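Local coordinates for 2-oxoadipate dioxygenase/decarboxylase, chloroplastic/amyloplastic (Oryza sativa, PDB 6W1K), which uses iron(II) and molecular oxygen to decarboxylate and hydroxylate 2-oxoadipate to (R)-2-hydroxyglutarate, a step of lysine breakdown in plant plastids, at residues I230-P235 and D300-S305; R208-F213 and L238-S243; R263-F268 and E304-D309. All coordinates share one frame; numbering follows the deposited sequence.

Contact 1. Residues I230-P235 and D300-S305; sequences ILKVSP and DKIFES. With OOG (2-oxoadipic acid), chain F.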
loop_
_atom_site.group_PDB
_atom_site.type_symbol
_atom_site.label_atom_id
_atom_site.label_comp_id
_atom_site.label_asym_id
_atom_site.label_seq_id
_atom_site.Cartn_x
_atom_site.Cartn_y
_atom_site.Cartn_z
ATOM N N ILE A 230 -9.663 -14.102 7.090
ATOM C CA ILE A 230 -9.960 -12.713 6.780
ATOM C C ILE A 230 -9.153 -11.760 7.650
ATOM O O ILE A 230 -9.001 -10.590 7.293
ATOM C CB ILE A 230 -11.466 -12.424 6.916
ATOM C CG1 ILE A 230 -11.978 -12.802 8.308
ATOM C CG2 ILE A 230 -12.263 -13.197 5.827
ATOM C CD1 ILE A 230 -13.339 -12.188 8.626
ATOM N N LEU A 231 -8.621 -12.224 8.772
ATOM C CA LEU A 231 -7.862 -11.380 9.689
ATOM C C LEU A 231 -6.469 -11.971 9.859
ATOM O O LEU A 231 -6.314 -13.049 10.438
ATOM C CB LEU A 231 -8.568 -11.269 11.041
ATOM C CG LEU A 231 -7.906 -10.299 12.022
ATOM C CD1 LEU A 231 -7.985 -8.863 11.489
ATOM C CD2 LEU A 231 -8.558 -10.429 13.393
ATOM N N LYS A 232 -5.466 -11.264 9.359
ATOM C CA LYS A 232 -4.075 -11.659 9.530
ATOM C C LYS A 232 -3.549 -11.065 10.830
ATOM O O LYS A 232 -3.561 -9.841 11.006
ATOM C CB LYS A 232 -3.234 -11.170 8.348
ATOM C CG LYS A 232 -3.445 -11.971 7.063
ATOM C CD LYS A 232 -4.807 -11.714 6.452
ATOM C CE LYS A 232 -4.816 -12.055 4.970
ATOM N NZ LYS A 232 -6.176 -12.336 4.442
ATOM N N VAL A 233 -3.031 -11.919 11.695
ATOM C CA VAL A 233 -2.556 -11.522 13.011
ATOM C C VAL A 233 -1.073 -11.847 13.114
ATOM O O VAL A 233 -0.660 -12.989 12.871
ATOM C CB VAL A 233 -3.335 -12.228 14.137
ATOM C CG1 VAL A 233 -2.718 -11.863 15.473
ATOM C CG2 VAL A 233 -4.823 -11.886 14.083
ATOM N N SER A 234 -0.348 -10.790 13.509
ATOM C CA SER A 234 1.083 -10.868 13.534
ATOM C C SER A 234 1.350 -11.820 14.661
ATOM O O SER A 234 0.627 -11.985 15.632
ATOM C CB SER A 234 1.807 -9.644 13.763
ATOM O OG SER A 234 1.370 -9.068 14.944
ATOM N N PRO A 235 2.586 -12.616 14.783
ATOM C CA PRO A 235 2.934 -13.581 15.834
ATOM C C PRO A 235 2.927 -12.985 17.238
ATOM O O PRO A 235 2.638 -13.702 18.198
ATOM C CB PRO A 235 4.334 -14.058 15.420
ATOM C CG PRO A 235 4.382 -13.872 13.953
ATOM C CD PRO A 235 3.564 -12.620 13.678
ATOM N N ASP A 300 2.686 -11.322 3.371
ATOM C CA ASP A 300 2.716 -12.364 2.354
ATOM C C ASP A 300 1.316 -12.687 1.858
ATOM O O ASP A 300 1.118 -12.894 0.664
ATOM C CB ASP A 300 3.393 -13.628 2.896
ATOM C CG ASP A 300 3.717 -14.653 1.804
ATOM O OD1 ASP A 300 4.046 -14.266 0.662
ATOM O OD2 ASP A 300 3.657 -15.868 2.097
ATOM N N LYS A 301 0.326 -12.698 2.749
ATOM C CA LYS A 301 -1.026 -13.082 2.360
ATOM C C LYS A 301 -1.829 -11.899 1.832
ATOM O O LYS A 301 -2.724 -12.075 0.998
ATOM C CB LYS A 301 -1.746 -13.719 3.553
ATOM C CG LYS A 301 -1.036 -14.948 4.158
ATOM C CD LYS A 301 -1.153 -16.177 3.221
ATOM C CE LYS A 301 -0.329 -17.388 3.724
ATOM N NZ LYS A 301 0.842 -17.698 2.839
ATOM N N ILE A 302 -1.496 -10.690 2.267
ATOM C CA ILE A 302 -2.206 -9.505 1.802
ATOM C C ILE A 302 -1.848 -9.208 0.355
ATOM O O ILE A 302 -2.686 -8.689 -0.391
ATOM C CB ILE A 302 -1.895 -8.310 2.728
ATOM C CG1 ILE A 302 -2.462 -8.581 4.121
ATOM C CG2 ILE A 302 -2.489 -7.002 2.199
ATOM C CD1 ILE A 302 -1.998 -7.596 5.190
ATOM N N PHE A 303 -0.626 -9.573 -0.083
ATOM C CA PHE A 303 -0.263 -9.426 -1.495
ATOM C C PHE A 303 -1.293 -10.100 -2.400
ATOM O O PHE A 303 -1.458 -9.718 -3.563
ATOM C CB PHE A 303 1.118 -10.050 -1.804
ATOM C CG PHE A 303 2.292 -9.148 -1.506
ATOM C CD1 PHE A 303 2.458 -7.941 -2.181
ATOM C CD2 PHE A 303 3.235 -9.516 -0.562
ATOM C CE1 PHE A 303 3.534 -7.113 -1.904
ATOM C CE2 PHE A 303 4.314 -8.684 -0.266
ATOM C CZ PHE A 303 4.465 -7.482 -0.943
ATOM N N GLU A 304 -1.963 -11.125 -1.893
ATOM C CA GLU A 304 -2.855 -11.923 -2.706
ATOM C C GLU A 304 -4.240 -11.304 -2.864
ATOM O O GLU A 304 -5.095 -11.887 -3.554
ATOM C CB GLU A 304 -2.925 -13.333 -2.112
ATOM C CG GLU A 304 -1.563 -14.044 -2.195
ATOM C CD GLU A 304 -1.604 -15.500 -1.787
ATOM O OE1 GLU A 304 -2.614 -16.170 -2.097
ATOM O OE2 GLU A 304 -0.616 -15.964 -1.161
ATOM N N SER A 305 -4.465 -10.118 -2.307
ATOM C CA SER A 305 -5.710 -9.403 -2.558
ATOM C C SER A 305 -5.919 -9.126 -4.037
ATOM O O SER A 305 -7.064 -8.963 -4.469
ATOM C CB SER A 305 -5.711 -8.098 -1.777
ATOM O OG SER A 305 -5.537 -8.364 -0.391
HETATM C C2 OOG F . 1.620 -4.793 -0.334
HETATM C C3 OOG F . 1.119 -5.900 0.596
HETATM C C4 OOG F . 1.823 -5.807 1.955
HETATM C C6 OOG F . 1.055 -4.947 4.339
HETATM O O4 OOG F . 1.790 -5.779 4.930
HETATM O O3 OOG F . 0.204 -4.300 4.988
HETATM C C5 OOG F . 1.197 -4.727 2.838
HETATM C C1 OOG F . 1.118 -4.982 -1.773
HETATM O O1 OOG F . 1.651 -4.420 -2.666
HETATM O O2 OOG F . 0.031 -5.808 -2.064
HETATM O O5 OOG F . 0.821 -3.712 2.369
#
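Lys-232 and Lys-301 meet through their hydrocarbon parts, their side chains crossing at about a right angle: CE of Lys-232 rests 3.8 Å from CB of Lys-301. A bend at chi2 (71°) turns the Lys-232 chain alongside the helix, and the same CE comes to 4.3 Å from CG1 of Ile-302. The two ammonium groups go separate ways. That of Lys-232 donates to the backbone oxygens of Gly-229 and Glu-227, whereas Lys-301 turns back on its own helix, NZ forming a salt bridge with OD2 of Asp-300 at 3.4 Å, weak as a hydrogen bond. Helix 296-302 is thereby packed against the short edge strand 232-233 of the mixed sheet in this glyoxalase-clan enzyme, with the pocket beyond it. There Ile-302 brings CD1 to 4.0 Å from O3 of 2-oxoadipate, and the Phe-303 ring lays one face against the ligand, whose C3 sits 3.6 Å above the ring plane, offset toward the rim. Farther out, the turn is braced at the oxygen of Ile-302, which accepts from both N and OG of Ser-305; the OG bond, 2.9 Å to Ile-302 O, uses an in-plane lone pair. Asn-225 ND2 adds bonds to Ser-305 OG and Lys-301 O.

Contact 2. Residues R208-F213 and L238-S243; sequences RSINKF and LLQQSS. With OOG (2-oxoadipic acid), chain F; SO4 (sulfate ion), chain H.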
loop_
_atom_site.group_PDB
_atom_site.type_symbol
_atom_site.label_atom_id
_atom_site.label_comp_id
_atom_site.label_asym_id
_atom_site.label_seq_id
_atom_site.Cartn_x
_atom_site.Cartn_y
_atom_site.Cartn_z
ATOM N N ARG A 208 -14.052 0.676 15.436
ATOM C CA ARG A 208 -12.633 0.816 15.747
ATOM C C ARG A 208 -11.984 -0.525 16.083
ATOM O O ARG A 208 -10.767 -0.669 15.926
ATOM C CB ARG A 208 -12.447 1.791 16.912
ATOM C CG ARG A 208 -12.837 1.239 18.271
ATOM C CD ARG A 208 -12.687 2.351 19.315
ATOM N NE ARG A 208 -12.982 1.891 20.665
ATOM C CZ ARG A 208 -14.206 1.751 21.155
ATOM N NH1 ARG A 208 -15.261 2.036 20.407
ATOM N NH2 ARG A 208 -14.375 1.316 22.394
ATOM N N SER A 209 -12.755 -1.499 16.554
ATOM C CA SER A 209 -12.250 -2.856 16.683
ATOM C C SER A 209 -12.308 -3.549 15.324
ATOM O O SER A 209 -13.351 -3.541 14.661
ATOM C CB SER A 209 -13.062 -3.640 17.713
ATOM O OG SER A 209 -12.712 -5.012 17.645
ATOM N N ILE A 210 -11.190 -4.148 14.911
ATOM C CA ILE A 210 -11.094 -4.599 13.519
ATOM C C ILE A 210 -12.046 -5.762 13.250
ATOM O O ILE A 210 -12.551 -5.915 12.129
ATOM C CB ILE A 210 -9.636 -4.963 13.171
ATOM C CG1 ILE A 210 -9.504 -5.151 11.650
ATOM C CG2 ILE A 210 -9.185 -6.146 13.972
ATOM C CD1 ILE A 210 -8.074 -4.977 11.149
ATOM N N ASN A 211 -12.324 -6.588 14.257
ATOM C CA ASN A 211 -13.275 -7.677 14.057
ATOM C C ASN A 211 -14.668 -7.136 13.769
ATOM O O ASN A 211 -15.371 -7.641 12.882
ATOM C CB ASN A 211 -13.290 -8.600 15.270
ATOM C CG ASN A 211 -12.177 -9.636 15.234
ATOM O OD1 ASN A 211 -11.878 -10.208 14.182
ATOM N ND2 ASN A 211 -11.558 -9.884 16.386
ATOM N N LYS A 212 -15.046 -6.080 14.469
ATOM C CA LYS A 212 -16.317 -5.373 14.235
ATOM C C LYS A 212 -16.230 -4.692 12.871
ATOM O O LYS A 212 -17.199 -4.727 12.143
ATOM C CB LYS A 212 -16.574 -4.320 15.309
ATOM C CG LYS A 212 -17.609 -4.704 16.348
ATOM C CD LYS A 212 -17.068 -5.618 17.401
ATOM C CE LYS A 212 -18.063 -5.887 18.512
ATOM N NZ LYS A 212 -18.271 -4.693 19.362
ATOM N N PHE A 213 -15.087 -4.095 12.544
ATOM C CA PHE A 213 -14.908 -3.439 11.254
ATOM C C PHE A 213 -15.107 -4.427 10.105
ATOM O O PHE A 213 -15.815 -4.139 9.138
ATOM C CB PHE A 213 -13.519 -2.801 11.147
ATOM C CG PHE A 213 -13.376 -1.910 9.949
ATOM C CD1 PHE A 213 -13.546 -0.538 10.074
ATOM C CD2 PHE A 213 -13.113 -2.441 8.679
ATOM C CE1 PHE A 213 -13.451 0.285 8.982
ATOM C CE2 PHE A 213 -13.040 -1.619 7.582
ATOM C CZ PHE A 213 -13.188 -0.244 7.737
ATOM N N LEU A 238 -0.029 -8.126 17.936
ATOM C CA LEU A 238 -0.228 -6.680 18.030
ATOM C C LEU A 238 -0.548 -5.999 16.707
ATOM O O LEU A 238 -1.013 -4.850 16.715
ATOM C CB LEU A 238 1.028 -6.031 18.628
ATOM C CG LEU A 238 1.474 -6.682 19.944
ATOM C CD1 LEU A 238 2.716 -5.985 20.491
ATOM C CD2 LEU A 238 0.363 -6.701 20.999
ATOM N N LEU A 239 -0.325 -6.661 15.576
ATOM C CA LEU A 239 -0.652 -6.099 14.277
ATOM C C LEU A 239 -1.664 -7.021 13.615
ATOM O O LEU A 239 -1.358 -8.185 13.331
ATOM C CB LEU A 239 0.597 -5.932 13.425
ATOM C CG LEU A 239 0.313 -5.454 11.995
ATOM C CD1 LEU A 239 -0.348 -4.051 11.980
ATOM C CD2 LEU A 239 1.640 -5.459 11.216
ATOM N N GLN A 240 -2.868 -6.506 13.397
ATOM C CA GLN A 240 -3.971 -7.276 12.836
ATOM C C GLN A 240 -4.486 -6.562 11.596
ATOM O O GLN A 240 -4.806 -5.368 11.639
ATOM C CB GLN A 240 -5.079 -7.462 13.881
ATOM C CG GLN A 240 -4.543 -7.814 15.261
ATOM C CD GLN A 240 -5.615 -8.345 16.214
ATOM O OE1 GLN A 240 -6.810 -8.300 15.920
ATOM N NE2 GLN A 240 -5.181 -8.840 17.369
ATOM N N GLN A 241 -4.557 -7.286 10.483
ATOM C CA GLN A 241 -4.798 -6.645 9.195
ATOM C C GLN A 241 -5.815 -7.435 8.399
ATOM O O GLN A 241 -5.853 -8.666 8.473
ATOM C CB GLN A 241 -3.509 -6.519 8.410
ATOM C CG GLN A 241 -2.457 -5.628 9.054
ATOM C CD GLN A 241 -1.128 -5.736 8.340
ATOM O OE1 GLN A 241 -0.261 -6.535 8.703
ATOM N NE2 GLN A 241 -0.956 -4.915 7.319
ATOM N N SER A 242 -6.670 -6.708 7.680
ATOM C CA SER A 242 -7.607 -7.292 6.723
ATOM C C SER A 242 -7.621 -6.404 5.484
ATOM O O SER A 242 -7.145 -5.264 5.512
ATOM C CB SER A 242 -9.006 -7.439 7.327
ATOM O OG SER A 242 -9.488 -6.188 7.764
ATOM N N SER A 243 -8.157 -6.933 4.383
ATOM C CA SER A 243 -8.115 -6.230 3.104
ATOM C C SER A 243 -9.261 -6.720 2.230
ATOM O O SER A 243 -9.692 -7.865 2.350
ATOM C CB SER A 243 -6.803 -6.447 2.340
ATOM O OG SER A 243 -6.651 -7.785 1.930
HETATM C C2 OOG F . 1.620 -4.793 -0.334
HETATM C C3 OOG F . 1.119 -5.900 0.596
HETATM C C4 OOG F . 1.823 -5.807 1.955
HETATM C C6 OOG F . 1.055 -4.947 4.339
HETATM O O4 OOG F . 1.790 -5.779 4.930
HETATM O O3 OOG F . 0.204 -4.300 4.988
HETATM C C5 OOG F . 1.197 -4.727 2.838
HETATM C C1 OOG F . 1.118 -4.982 -1.773
HETATM O O1 OOG F . 1.651 -4.420 -2.666
HETATM O O2 OOG F . 0.031 -5.808 -2.064
HETATM O O5 OOG F . 0.821 -3.712 2.369
HETATM S S SO4 H . -18.525 1.178 22.128
HETATM O O1 SO4 H . -17.620 1.491 23.233
HETATM O O2 SO4 H . -18.654 2.344 21.256
HETATM O O3 SO4 H . -17.999 0.041 21.371
HETATM O O4 SO4 H . -19.840 0.843 22.672
HETATM O O HOH W 1 -8.457 -10.030 17.038
#
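A methyl group is pressed against a peptide oxygen: CD1 of Ile-210 stands just 3.3 Å from O of Gln-240, a tight approach that is packing and no hydrogen bond. CG1 of this isoleucine lies anti to the backbone N (chi1 -168°), and with chi2 also extended the branch reaches straight from the first turn of the helix to the strand. CD1 ends there between the Gln-240 oxygen and the hydroxyl of Ser-242, whose OG is 3.9 Å away and bonds to Asn-214 OD1. The shorter branch goes to the Gln-240 side chain, CG2 lying 3.8 Å from its OE1. Since both branches are in use, an alanine here would probably leave a gap beside the Gln-240 carbonyl and the Ser-242 hydroxyl, and Gln-240 OE1 without the methyl that packs on it.

Outside this packing, a water joins the two segments. It donates to OE1 of Gln-240 at 2.6 Å and accepts a weak bond from ND2 of Asn-211; the Gln-240 amide is fixed at its other end by NE2 bonding to Gly-237 O. The side chain of Gln-241 leaves the strand away from the helix, and its amide lies in the active site. Its NE2 bonds to OE2 of the metal ligand Glu-267 and makes a weak bond to O3 of 2-oxoadipate, 2.7 Å long but bent to 127°, while OE1 takes a bond from Asn-298. One amide thus touches both substrate and metal ligand, consistent with positioning them.

Ser-209 holds the N-cap position of helix 210-219, and Glu-270 of strand 258-271 accepts from the Ile-210 backbone N. Strand 239-243, which the helix packs against, runs antiparallel both to strand 258-271 and to the short strand 232-233.

Contact 3. Residues R263-F268 and E304-D309; sequences RSYIEF and ESTSND. With NI (nickel (II) ion), chain E; OOG (2-oxoadipic acid), chain F.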
loop_
_atom_site.group_PDB
_atom_site.type_symbol
_atom_site.label_atom_id
_atom_site.label_comp_id
_atom_site.label_asym_id
_atom_site.label_seq_id
_atom_site.Cartn_x
_atom_site.Cartn_y
_atom_site.Cartn_z
ATOM N N ARG A 263 -7.187 -4.009 -10.535
ATOM C CA ARG A 263 -6.778 -2.693 -10.059
ATOM C C ARG A 263 -6.353 -2.852 -8.594
ATOM O O ARG A 263 -5.626 -3.800 -8.250
ATOM C CB ARG A 263 -7.891 -1.667 -10.273
ATOM C CG ARG A 263 -8.183 -1.370 -11.769
ATOM C CD ARG A 263 -6.986 -0.754 -12.461
ATOM N NE ARG A 263 -7.313 -0.014 -13.669
ATOM C CZ ARG A 263 -6.402 0.434 -14.529
ATOM N NH1 ARG A 263 -5.109 0.191 -14.321
ATOM N NH2 ARG A 263 -6.781 1.113 -15.600
ATOM N N SER A 264 -6.767 -1.940 -7.734
ATOM C CA SER A 264 -6.241 -1.861 -6.377
ATOM C C SER A 264 -7.305 -2.288 -5.381
ATOM O O SER A 264 -8.420 -2.672 -5.735
ATOM C CB SER A 264 -5.742 -0.451 -6.097
ATOM O OG SER A 264 -4.684 -0.140 -6.986
ATOM N N TYR A 265 -6.936 -2.240 -4.107
ATOM C CA TYR A 265 -7.801 -2.689 -3.035
ATOM C C TYR A 265 -7.602 -1.741 -1.872
ATOM O O TYR A 265 -6.876 -0.747 -1.979
ATOM C CB TYR A 265 -7.510 -4.135 -2.640
ATOM C CG TYR A 265 -6.118 -4.418 -2.068
ATOM C CD1 TYR A 265 -5.062 -4.725 -2.907
ATOM C CD2 TYR A 265 -5.877 -4.416 -0.702
ATOM C CE1 TYR A 265 -3.815 -5.009 -2.427
ATOM C CE2 TYR A 265 -4.609 -4.698 -0.207
ATOM C CZ TYR A 265 -3.584 -4.991 -1.087
ATOM O OH TYR A 265 -2.316 -5.285 -0.648
ATOM N N ILE A 266 -8.286 -2.009 -0.767
ATOM C CA ILE A 266 -8.128 -1.199 0.435
ATOM C C ILE A 266 -7.905 -2.128 1.622
ATOM O O ILE A 266 -8.485 -3.218 1.696
ATOM C CB ILE A 266 -9.341 -0.256 0.653
ATOM C CG1 ILE A 266 -9.082 0.663 1.857
ATOM C CG2 ILE A 266 -10.661 -1.021 0.848
ATOM C CD1 ILE A 266 -10.044 1.893 1.975
ATOM N N GLU A 267 -7.045 -1.704 2.543
ATOM C CA GLU A 267 -6.699 -2.490 3.716
ATOM C C GLU A 267 -7.185 -1.766 4.972
ATOM O O GLU A 267 -7.468 -0.556 4.962
ATOM C CB GLU A 267 -5.183 -2.754 3.737
ATOM C CG GLU A 267 -4.690 -3.549 4.910
ATOM C CD GLU A 267 -3.182 -3.413 5.107
ATOM O OE1 GLU A 267 -2.453 -3.482 4.105
ATOM O OE2 GLU A 267 -2.720 -3.232 6.262
ATOM N N PHE A 268 -7.375 -2.558 6.032
ATOM C CA PHE A 268 -7.748 -2.085 7.364
ATOM C C PHE A 268 -6.793 -2.702 8.379
ATOM O O PHE A 268 -6.502 -3.903 8.321
ATOM C CB PHE A 268 -9.203 -2.445 7.671
ATOM C CG PHE A 268 -10.067 -2.504 6.442
ATOM C CD1 PHE A 268 -10.437 -1.344 5.772
ATOM C CD2 PHE A 268 -10.519 -3.729 5.964
ATOM C CE1 PHE A 268 -11.247 -1.405 4.636
ATOM C CE2 PHE A 268 -11.320 -3.804 4.838
ATOM C CZ PHE A 268 -11.678 -2.646 4.164
ATOM N N GLU A 304 -1.963 -11.125 -1.893
ATOM C CA GLU A 304 -2.855 -11.923 -2.706
ATOM C C GLU A 304 -4.240 -11.304 -2.864
ATOM O O GLU A 304 -5.095 -11.887 -3.554
ATOM C CB GLU A 304 -2.925 -13.333 -2.112
ATOM C CG GLU A 304 -1.563 -14.044 -2.195
ATOM C CD GLU A 304 -1.604 -15.500 -1.787
ATOM O OE1 GLU A 304 -2.614 -16.170 -2.097
ATOM O OE2 GLU A 304 -0.616 -15.964 -1.161
ATOM N N SER A 305 -4.465 -10.118 -2.307
ATOM C CA SER A 305 -5.710 -9.403 -2.558
ATOM C C SER A 305 -5.919 -9.126 -4.037
ATOM O O SER A 305 -7.064 -8.963 -4.469
ATOM C CB SER A 305 -5.711 -8.098 -1.777
ATOM O OG SER A 305 -5.537 -8.364 -0.391
ATOM N N THR A 306 -4.853 -9.091 -4.824
ATOM C CA THR A 306 -4.967 -8.852 -6.246
ATOM C C THR A 306 -4.878 -10.129 -7.063
ATOM O O THR A 306 -4.948 -10.053 -8.299
ATOM C CB THR A 306 -3.874 -7.879 -6.728
ATOM O OG1 THR A 306 -2.591 -8.299 -6.238
ATOM C CG2 THR A 306 -4.163 -6.444 -6.295
ATOM N N SER A 307 -4.743 -11.290 -6.412
ATOM C CA SER A 307 -4.529 -12.540 -7.135
ATOM C C SER A 307 -5.803 -13.018 -7.814
ATOM O O SER A 307 -6.918 -12.780 -7.346
ATOM C CB SER A 307 -4.048 -13.657 -6.203
ATOM O OG SER A 307 -5.079 -14.074 -5.310
ATOM N N ASN A 308 -5.622 -13.779 -8.890
ATOM C CA ASN A 308 -6.779 -14.224 -9.660
ATOM C C ASN A 308 -7.675 -15.128 -8.824
ATOM O O ASN A 308 -8.904 -15.103 -8.979
ATOM C CB ASN A 308 -6.320 -14.928 -10.929
ATOM C CG ASN A 308 -7.438 -15.112 -11.919
ATOM O OD1 ASN A 308 -7.833 -16.241 -12.215
ATOM N ND2 ASN A 308 -7.967 -13.999 -12.442
ATOM N N ASP A 309 -7.087 -15.913 -7.918
ATOM C CA ASP A 309 -7.900 -16.816 -7.105
ATOM C C ASP A 309 -8.832 -16.045 -6.175
ATOM O O ASP A 309 -9.991 -16.428 -5.991
ATOM C CB ASP A 309 -7.008 -17.756 -6.293
ATOM C CG ASP A 309 -7.784 -18.936 -5.704
ATOM O OD1 ASP A 309 -8.436 -19.696 -6.474
ATOM O OD2 ASP A 309 -7.733 -19.109 -4.464
HETATM NI NI NI E . -0.789 -2.831 3.447
HETATM C C2 OOG F . 1.620 -4.793 -0.334
HETATM C C3 OOG F . 1.119 -5.900 0.596
HETATM C C4 OOG F . 1.823 -5.807 1.955
HETATM C C6 OOG F . 1.055 -4.947 4.339
HETATM O O4 OOG F . 1.790 -5.779 4.930
HETATM O O3 OOG F . 0.204 -4.300 4.988
HETATM C C5 OOG F . 1.197 -4.727 2.838
HETATM C C1 OOG F . 1.118 -4.982 -1.773
HETATM O O1 OOG F . 1.651 -4.420 -2.666
HETATM O O2 OOG F . 0.031 -5.808 -2.064
HETATM O O5 OOG F . 0.821 -3.712 2.369
#
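The hydroxyl of Tyr-265 donates to O2 of 2-oxoadipate, OH to O2 2.8 Å, with the carboxylate oxygen at the edge of the ring and in its plane. Ser-305 sits over one face of that ring: its CB makes a CH-pi contact 3.5 Å from the centroid and only 6° off the normal, almost exactly central. Thr-306 comes in at the rim instead, its CG2 3.9 Å from CD1 of Tyr-265 and 3.6 Å from O of Arg-263, an oxygen whose hydrogen bond comes from Trp-185 NE1. The phenol is thus packed at face and edge while its hydroxyl meets the substrate. Behind these residues the turn is tied by Ser-307, whose N and OG both bond to O of Glu-304, the OG at 2.8 Å on an in-plane lone pair. Two residues beyond Tyr-265 along the strand, OE1 of Glu-267 binds nickel at 1.9 Å. The 2-oxo acid chelates the same ion through O3 and O5, and His-59 and His-195 complete the protein ligands: a two-histidine-one-carboxylate site on the sheet of a glyoxalase-clan enzyme with a vicinal-oxygen-chelate-like fold, with nickel in the place of the iron(II) cofactor.

From the N terminus, contact 2 opens first, at 208-213 where helix 210-219 begins, and closes at 238-243, past the rest of the helix and strand 232-233. Within that span contact 1 starts, at 230-235, and it crosses contact 2 because its partner, 300-305, comes much later. Contact 3 runs in series after contact 2: it opens at 263-268, inside the span of contact 1, and closes at 304-309, overlapping the end of contact 1 at Glu-304 and Ser-305. Strands 232-233, 239-243 and 258-271 are successive neighbours in one sheet, so helix 210-219 and the C-terminal turns are both tied to it. Ser-243 OG and Ser-305 OG, 2.6 Å apart, probably hydrogen-bond, and all three contacts touch 2-oxoadipate.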